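Local coordinates for protein 9.5 kDa culture filtrate antigen cfp10A (Mycobacterium tuberculosis, PDB 3DWG) that serves, in its C-terminally thiocarboxylated form, as the probable sulfur donor for CysM-dependent cysteine biosynthesis, at residues 6-11 / 84-89; 61-66 / 80-85. One frame throughout, in Å; residues are numbered along the deposited sequence.

Interaction 1 of 2, residues 6-11 / 84-89; sequences SIPTIL and VTILPA
Ser6 joins the strand 83-88 through its backbone, taking both of the main-chain bonds between residues 6-11 and 84-89. Its N donates to Val84 O (2.8 Å), and its O accepts from Ile86 N at a longer 3.2 Å. The two bonds flank Thr85, the parallel partner of Ser6, in the usual pattern of neighbouring parallel strands. Beyond Ser6 the pairing stops: Pro8 has no amide hydrogen to offer, and the carbonyl of Ile86 is met by carbon and by water instead.

That water provides the remaining polar link. It donates to Ile86 O (2.7 Å) and also hydrogen-bonds Ser6 OG at 2.8 Å. The hydroxyl is brought within its range by a chi1 of 159°, with OG trans to the backbone N and lying near the residue's own carbonyl carbon.

Apolar packing takes over where the strands part. The CB-CG-CD side of the Pro8 ring lies over Ile86 O, with CD closest at 3.2 Å, and the same CD touches Ile86 CB (3.8 Å). Pro8 CB meets CD of Pro88 at 3.9 Å, proline ring against proline ring. Leu11, on the 3-10 turn closed by its own N bonding to Pro8 O, sends CD1 across the Ile86 side chain at about a right angle to touch CG2 (4.0 Å). Leu46 of the helix 42-46 packs on both Leu11 and Ile86, and Val59 of the adjacent strand also reaches Ile86, making this a buried junction.

A first strand running parallel to the last one, side by side in the middle of the sheet, is the hallmark of the ubiquitin-like beta-grasp fold, to which the ThiS family belongs.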
ATOM      1  N   SER C   6      22.023  18.000 -16.476  1.00 19.84           N
ATOM      2  CA  SER C   6      21.716  16.660 -16.981  1.00 18.79           C
ATOM      3  C   SER C   6      20.950  16.811 -18.278  1.00 19.08           C
ATOM      4  O   SER C   6      19.852  17.451 -18.336  1.00 19.24           O
ATOM      5  CB  SER C   6      20.916  15.862 -15.935  1.00 19.62           C
ATOM      6  OG  SER C   6      20.197  14.772 -16.488  1.00 21.70           O
ATOM      7  N   ILE C   7      21.474  16.155 -19.319  1.00 18.78           N
ATOM      8  CA  ILE C   7      20.943  16.258 -20.630  1.00 19.08           C
ATOM      9  C   ILE C   7      20.194  14.961 -20.995  1.00 19.83           C
ATOM     10  O   ILE C   7      20.799  13.880 -21.001  1.00 20.75           O
ATOM     11  CB  ILE C   7      22.101  16.495 -21.672  1.00 19.56           C
ATOM     12  CG1 ILE C   7      23.012  17.665 -21.230  1.00 19.23           C
ATOM     13  CG2 ILE C   7      21.514  16.584 -23.035  1.00 20.03           C
ATOM     14  CD1 ILE C   7      22.346  19.042 -21.331  1.00 19.99           C
ATOM     15  N   PRO C   8      18.902  15.073 -21.311  1.00 19.70           N
ATOM     16  CA  PRO C   8      18.136  13.876 -21.639  1.00 20.39           C
ATOM     17  C   PRO C   8      18.585  13.325 -22.976  1.00 21.68           C
ATOM     18  O   PRO C   8      19.193  14.017 -23.803  1.00 21.73           O
ATOM     19  CB  PRO C   8      16.680  14.374 -21.694  1.00 21.16           C
ATOM     20  CG  PRO C   8      16.848  15.852 -22.161  1.00 19.48           C
ATOM     21  CD  PRO C   8      18.077  16.306 -21.411  1.00 19.44           C
ATOM     22  N   THR C   9      18.280  12.057 -23.218  1.00 21.18           N
ATOM     23  CA  THR C   9      18.767  11.390 -24.437  0.50 22.62           C
ATOM     24  C   THR C   9      18.419  12.132 -25.716  1.00 22.88           C
ATOM     25  O   THR C   9      19.252  12.234 -26.632  1.00 24.07           O
ATOM     26  CB  THR C   9      18.280   9.922 -24.428  0.50 22.72           C
ATOM     27  OG1 THR C   9      18.894   9.300 -23.308  0.50 21.27           O
ATOM     28  CG2 THR C   9      18.705   9.168 -25.700  0.50 22.24           C
ATOM     29  N   ILE C  10      17.200  12.668 -25.791  1.00 23.09           N
ATOM     30  CA  ILE C  10      16.730  13.349 -26.987  1.00 24.72           C
ATOM     31  C   ILE C  10      17.567  14.595 -27.372  1.00 24.63           C
ATOM     32  O   ILE C  10      17.621  14.954 -28.542  1.00 25.99           O
ATOM     33  CB  ILE C  10      15.250  13.654 -26.871  1.00 26.27           C
ATOM     34  CG1 ILE C  10      14.687  14.092 -28.202  1.00 29.87           C
ATOM     35  CG2 ILE C  10      14.965  14.673 -25.718  1.00 23.73           C
ATOM     36  CD1 ILE C  10      13.221  14.449 -28.152  1.00 33.62           C
ATOM     37  N   LEU C  11      18.239  15.192 -26.399  1.00 24.13           N
ATOM     38  CA  LEU C  11      19.034  16.403 -26.686  1.00 24.04           C
ATOM     39  C   LEU C  11      20.520  16.171 -26.790  1.00 25.59           C
ATOM     40  O   LEU C  11      21.316  17.122 -27.035  1.00 24.15           O
ATOM     41  CB  LEU C  11      18.776  17.489 -25.634  1.00 23.57           C
ATOM     42  CG  LEU C  11      17.344  18.011 -25.547  1.00 24.47           C
ATOM     43  CD1 LEU C  11      17.299  18.992 -24.389  1.00 28.79           C
ATOM     44  CD2 LEU C  11      16.985  18.660 -26.909  1.00 27.41           C
ATOM     45  N   VAL C  84      21.176  21.232 -12.498  1.00 19.66           N
ATOM     46  CA  VAL C  84      20.073  21.559 -13.375  1.00 19.14           C
ATOM     47  C   VAL C  84      19.678  20.299 -14.157  1.00 18.71           C
ATOM     48  O   VAL C  84      20.554  19.619 -14.746  1.00 19.63           O
ATOM     49  CB  VAL C  84      20.438  22.715 -14.399  1.00 17.97           C
ATOM     50  CG1 VAL C  84      19.324  22.893 -15.382  1.00 18.23           C
ATOM     51  CG2 VAL C  84      20.715  24.009 -13.614  1.00 20.12           C
ATOM     52  N   THR C  85      18.373  19.952 -14.133  1.00 16.92           N
ATOM     53  CA  THR C  85      17.889  18.723 -14.787  1.00 18.46           C
ATOM     54  C   THR C  85      16.893  19.078 -15.888  1.00 16.83           C
ATOM     55  O   THR C  85      15.922  19.782 -15.619  1.00 17.02           O
ATOM     56  CB  THR C  85      17.171  17.853 -13.731  1.00 19.78           C
ATOM     57  OG1 THR C  85      18.046  17.644 -12.611  1.00 21.92           O
ATOM     58  CG2 THR C  85      16.704  16.503 -14.362  1.00 19.57           C
ATOM     59  N   ILE C  86      17.110  18.603 -17.097  1.00 16.16           N
ATOM     60  CA  ILE C  86      16.216  18.849 -18.202  1.00 16.29           C
ATOM     61  C   ILE C  86      15.539  17.531 -18.602  1.00 17.97           C
ATOM     62  O   ILE C  86      16.243  16.547 -18.849  1.00 18.28           O
ATOM     63  CB  ILE C  86      17.046  19.408 -19.445  1.00 16.93           C
ATOM     64  CG1 ILE C  86      17.756  20.695 -18.987  1.00 18.18           C
ATOM     65  CG2 ILE C  86      16.169  19.619 -20.628  1.00 18.16           C
ATOM     66  CD1 ILE C  86      18.647  21.240 -20.099  1.00 19.23           C
ATOM     67  N   LEU C  87      14.221  17.540 -18.687  1.00 17.03           N
ATOM     68  CA  LEU C  87      13.506  16.270 -19.042  1.00 16.94           C
ATOM     69  C   LEU C  87      12.328  16.608 -19.966  1.00 17.90           C
ATOM     70  O   LEU C  87      11.653  17.631 -19.755  1.00 17.44           O
ATOM     71  CB  LEU C  87      12.915  15.636 -17.769  1.00 18.48           C
ATOM     72  CG  LEU C  87      13.909  15.087 -16.771  1.00 20.69           C
ATOM     73  CD1 LEU C  87      13.260  14.724 -15.464  1.00 23.26           C
ATOM     74  CD2 LEU C  87      14.623  13.851 -17.409  1.00 18.76           C
ATOM     75  N   PRO C  88      12.060  15.771 -20.967  1.00 16.55           N
ATOM     76  CA  PRO C  88      10.825  15.919 -21.740  1.00 16.99           C
ATOM     77  C   PRO C  88       9.635  15.473 -20.879  1.00 17.04           C
ATOM     78  O   PRO C  88       9.806  14.724 -19.901  1.00 17.20           O
ATOM     79  CB  PRO C  88      10.960  14.879 -22.894  1.00 19.81           C
ATOM     80  CG  PRO C  88      11.869  13.921 -22.389  1.00 20.08           C
ATOM     81  CD  PRO C  88      12.791  14.529 -21.321  1.00 18.61           C
ATOM     82  N   ALA C  89       8.477  15.987 -21.243  1.00 16.98           N
ATOM     83  CA  ALA C  89       7.237  15.691 -20.486  1.00 16.68           C
ATOM     84  C   ALA C  89       6.745  14.264 -20.711  1.00 17.85           C
ATOM     85  O   ALA C  89       6.361  13.953 -21.799  1.00 18.06           O
ATOM     86  CB  ALA C  89       6.167  16.627 -20.894  1.00 17.32           C
TER
HETATM   87  O   HOH W   1      17.926  14.517 -18.087  1.00 22.07           O

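Interaction 2 of 2, residues 61-66 / 80-85; sequences IYVNDE and DGDSVT
Asn64 holds the start of the strand 83-88 with both its backbone and its amide. Its N donates to Ser83 O (2.9 Å), while OD1 accepts from Ser83 N at 3.0 Å, nearly straight (172° at the hydrogen). ND2 gives a hydrogen to Asp82 OD1 (2.9 Å); the acceptor lies in the amide plane, but the donor stands above the carboxylate, the two planes being 85° apart. With CG trans to the carbonyl carbon (chi1 -61°), the amide turns toward the other segment, OD1 facing Ser83 N and ND2 facing Asp82. Asp82 OD2 is bound by Ala79 N, which probably fixes the rotation of the carboxylate.

Further along, Tyr62 and Thr85 form an antiparallel hydrogen-bonded pair, with Tyr62 N to Thr85 O at 3.0 Å and Thr85 N to Tyr62 O at 2.9 Å. On the face away from the Tyr62 and Thr85 side chains, Ile61 CG2 packs against Val84 CG1 (3.8 Å).

A water accepts from Asp65 N and hydrogen-bonds Thr85 OG1, bridging the turn to the strand; a second one links Asp65 OD1 with Ser83 OG. On another protein's chain, a basic side chain salt-bridges Asp65 OD1 and an acidic one bonds Tyr62 OH.

Asn64, with Asp65 at the centre of a type I' turn, thereby closes the antiparallel pairing of strand 59-63 with the start of 83-88, a feature of the beta-grasp sheet.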
ATOM      1  N   ILE C  61      12.194  21.746 -16.634  1.00 14.86           N
ATOM      2  CA  ILE C  61      13.516  21.994 -16.074  1.00 15.18           C
ATOM      3  C   ILE C  61      13.455  22.227 -14.577  1.00 15.45           C
ATOM      4  O   ILE C  61      12.573  22.921 -14.059  1.00 15.56           O
ATOM      5  CB  ILE C  61      14.215  23.205 -16.783  1.00 15.31           C
ATOM      6  CG1 ILE C  61      14.169  22.953 -18.297  1.00 15.45           C
ATOM      7  CG2 ILE C  61      15.651  23.349 -16.253  1.00 16.34           C
ATOM      8  CD1 ILE C  61      14.959  23.990 -19.217  1.00 16.15           C
ATOM      9  N   TYR C  62      14.421  21.629 -13.865  1.00 16.32           N
ATOM     10  CA  TYR C  62      14.484  21.690 -12.418  1.00 15.90           C
ATOM     11  C   TYR C  62      15.872  22.176 -11.962  1.00 17.19           C
ATOM     12  O   TYR C  62      16.864  21.818 -12.559  1.00 18.05           O
ATOM     13  CB  TYR C  62      14.203  20.288 -11.830  1.00 16.63           C
ATOM     14  CG  TYR C  62      12.969  19.612 -12.383  1.00 16.68           C
ATOM     15  CD1 TYR C  62      13.033  18.917 -13.574  1.00 15.60           C
ATOM     16  CD2 TYR C  62      11.751  19.676 -11.713  1.00 18.25           C
ATOM     17  CE1 TYR C  62      11.935  18.342 -14.111  1.00 19.28           C
ATOM     18  CE2 TYR C  62      10.599  19.075 -12.260  1.00 14.83           C
ATOM     19  CZ  TYR C  62      10.736  18.390 -13.432  1.00 16.44           C
ATOM     20  OH  TYR C  62       9.682  17.753 -14.072  1.00 18.81           O
ATOM     21  N   VAL C  63      15.876  23.059 -10.974  1.00 17.33           N
ATOM     22  CA  VAL C  63      17.130  23.535 -10.364  1.00 18.62           C
ATOM     23  C   VAL C  63      17.085  22.950  -8.961  1.00 19.07           C
ATOM     24  O   VAL C  63      16.134  23.230  -8.214  1.00 19.43           O
ATOM     25  CB  VAL C  63      17.171  25.110 -10.310  1.00 19.28           C
ATOM     26  CG1 VAL C  63      18.362  25.551  -9.451  1.00 19.61           C
ATOM     27  CG2 VAL C  63      17.256  25.687 -11.718  1.00 20.33           C
ATOM     28  N   ASN C  64      18.113  22.169  -8.602  1.00 20.90           N
ATOM     29  CA  ASN C  64      18.128  21.415  -7.311  1.00 21.46           C
ATOM     30  C   ASN C  64      16.765  20.738  -7.010  1.00 20.24           C
ATOM     31  O   ASN C  64      16.191  20.856  -5.919  1.00 22.12           O
ATOM     32  CB  ASN C  64      18.541  22.265  -6.141  1.00 21.85           C
ATOM     33  CG  ASN C  64      19.927  22.807  -6.311  1.00 24.33           C
ATOM     34  OD1 ASN C  64      20.791  22.157  -6.902  1.00 28.07           O
ATOM     35  ND2 ASN C  64      20.134  24.031  -5.836  1.00 28.19           N
ATOM     36  N   ASP C  65      16.247  20.119  -8.063  1.00 19.69           N
ATOM     37  CA  ASP C  65      15.013  19.340  -7.994  1.00 20.91           C
ATOM     38  C   ASP C  65      13.715  20.134  -7.968  1.00 19.24           C
ATOM     39  O   ASP C  65      12.639  19.545  -7.935  1.00 19.82           O
ATOM     40  CB  ASP C  65      15.065  18.348  -6.831  1.00 21.60           C
ATOM     41  CG  ASP C  65      16.115  17.227  -7.072  1.00 25.01           C
ATOM     42  OD1 ASP C  65      16.472  16.990  -8.254  1.00 26.66           O
ATOM     43  OD2 ASP C  65      16.565  16.600  -6.083  1.00 30.26           O
ATOM     44  N   GLU C  66      13.792  21.469  -8.081  1.00 18.85           N
ATOM     45  CA  GLU C  66      12.611  22.294  -8.053  1.00 19.42           C
ATOM     46  C   GLU C  66      12.243  22.830  -9.419  1.00 16.85           C
ATOM     47  O   GLU C  66      13.070  23.440 -10.076  1.00 18.16           O
ATOM     48  CB  GLU C  66      12.775  23.459  -7.046  1.00 18.69           C
ATOM     49  CG  GLU C  66      13.212  22.952  -5.637  1.00 26.45           C
ATOM     50  CD  GLU C  66      13.148  23.996  -4.532  1.00 28.01           C
ATOM     51  OE1 GLU C  66      13.896  23.786  -3.541  1.00 31.54           O
ATOM     52  OE2 GLU C  66      12.376  25.009  -4.687  1.00 32.99           O
ATOM     53  N   ASP C  80      26.561  28.552  -7.609  1.00 30.59           N
ATOM     54  CA  ASP C  80      27.623  27.581  -7.794  1.00 31.25           C
ATOM     55  C   ASP C  80      27.326  26.237  -7.094  1.00 29.85           C
ATOM     56  O   ASP C  80      26.844  26.199  -5.963  1.00 31.39           O
ATOM     57  CB  ASP C  80      28.920  28.183  -7.237  1.00 31.43           C
ATOM     58  CG  ASP C  80      30.158  27.428  -7.670  1.00 36.69           C
ATOM     59  OD1 ASP C  80      30.299  27.068  -8.861  1.00 39.66           O
ATOM     60  OD2 ASP C  80      31.026  27.217  -6.790  1.00 42.95           O
ATOM     61  N   GLY C  81      27.597  25.131  -7.772  1.00 29.79           N
ATOM     62  CA  GLY C  81      27.331  23.815  -7.245  1.00 28.71           C
ATOM     63  C   GLY C  81      25.918  23.277  -7.478  1.00 28.95           C
ATOM     64  O   GLY C  81      25.630  22.108  -7.164  1.00 28.32           O
ATOM     65  N   ASP C  82      25.036  24.114  -8.027  1.00 26.35           N
ATOM     66  CA  ASP C  82      23.653  23.647  -8.265  1.00 25.79           C
ATOM     67  C   ASP C  82      23.606  22.605  -9.378  1.00 24.58           C
ATOM     68  O   ASP C  82      24.520  22.518 -10.205  1.00 23.72           O
ATOM     69  CB  ASP C  82      22.711  24.791  -8.647  1.00 25.56           C
ATOM     70  CG  ASP C  82      22.345  25.687  -7.503  1.00 23.91           C
ATOM     71  OD1 ASP C  82      22.647  25.431  -6.322  1.00 28.21           O
ATOM     72  OD2 ASP C  82      21.648  26.672  -7.805  1.00 26.98           O
ATOM     73  N   SER C  83      22.546  21.784  -9.364  1.00 22.82           N
ATOM     74  CA  SER C  83      22.262  20.825 -10.430  1.00 23.36           C
ATOM     75  C   SER C  83      21.089  21.390 -11.202  1.00 21.75           C
ATOM     76  O   SER C  83      20.131  21.935 -10.603  1.00 23.31           O
ATOM     77  CB  SER C  83      21.756  19.499  -9.846  1.00 23.78           C
ATOM     78  OG  SER C  83      20.515  19.711  -9.149  1.00 29.95           O
ATOM     79  N   VAL C  84      21.176  21.232 -12.498  1.00 19.66           N
ATOM     80  CA  VAL C  84      20.073  21.559 -13.375  1.00 19.14           C
ATOM     81  C   VAL C  84      19.678  20.299 -14.157  1.00 18.71           C
ATOM     82  O   VAL C  84      20.554  19.619 -14.746  1.00 19.63           O
ATOM     83  CB  VAL C  84      20.438  22.715 -14.399  1.00 17.97           C
ATOM     84  CG1 VAL C  84      19.324  22.893 -15.382  1.00 18.23           C
ATOM     85  CG2 VAL C  84      20.715  24.009 -13.614  1.00 20.12           C
ATOM     86  N   THR C  85      18.373  19.952 -14.133  1.00 16.92           N
ATOM     87  CA  THR C  85      17.889  18.723 -14.787  1.00 18.46           C
ATOM     88  C   THR C  85      16.893  19.078 -15.888  1.00 16.83           C
ATOM     89  O   THR C  85      15.922  19.782 -15.619  1.00 17.02           O
ATOM     90  CB  THR C  85      17.171  17.853 -13.731  1.00 19.78           C
ATOM     91  OG1 THR C  85      18.046  17.644 -12.611  1.00 21.92           O
ATOM     92  CG2 THR C  85      16.704  16.503 -14.362  1.00 19.57           C
TER
HETATM   93  O   HOH W   2      17.986  19.415 -10.448  1.00 26.33           O
HETATM   94  O   HOH W   3      19.199  17.437  -8.966  1.00 44.89           O

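Interactions 1 and 2 use the two edges of one strand, 83-88, and share Val84 and Thr85; their centres lie 12 Å apart. Strand 3-6 runs parallel along one side of it and strand 59-63 antiparallel along the other, making 83-88 the middle strand of the mixed sheet. Interaction 1 joins the two ends of the chain, whereas interaction 2 spans only a short excursion just before the last strand. The contacts touch through Leu87 CD1 and Tyr62 CE1 at 4.1 Å. Strand 83-88 leads into the C-terminus, which carries the sulfur in the thiocarboxylated form; interaction 2 fixes it at its start and interaction 1 as far as Pro88, consistent with a firm base for the tail.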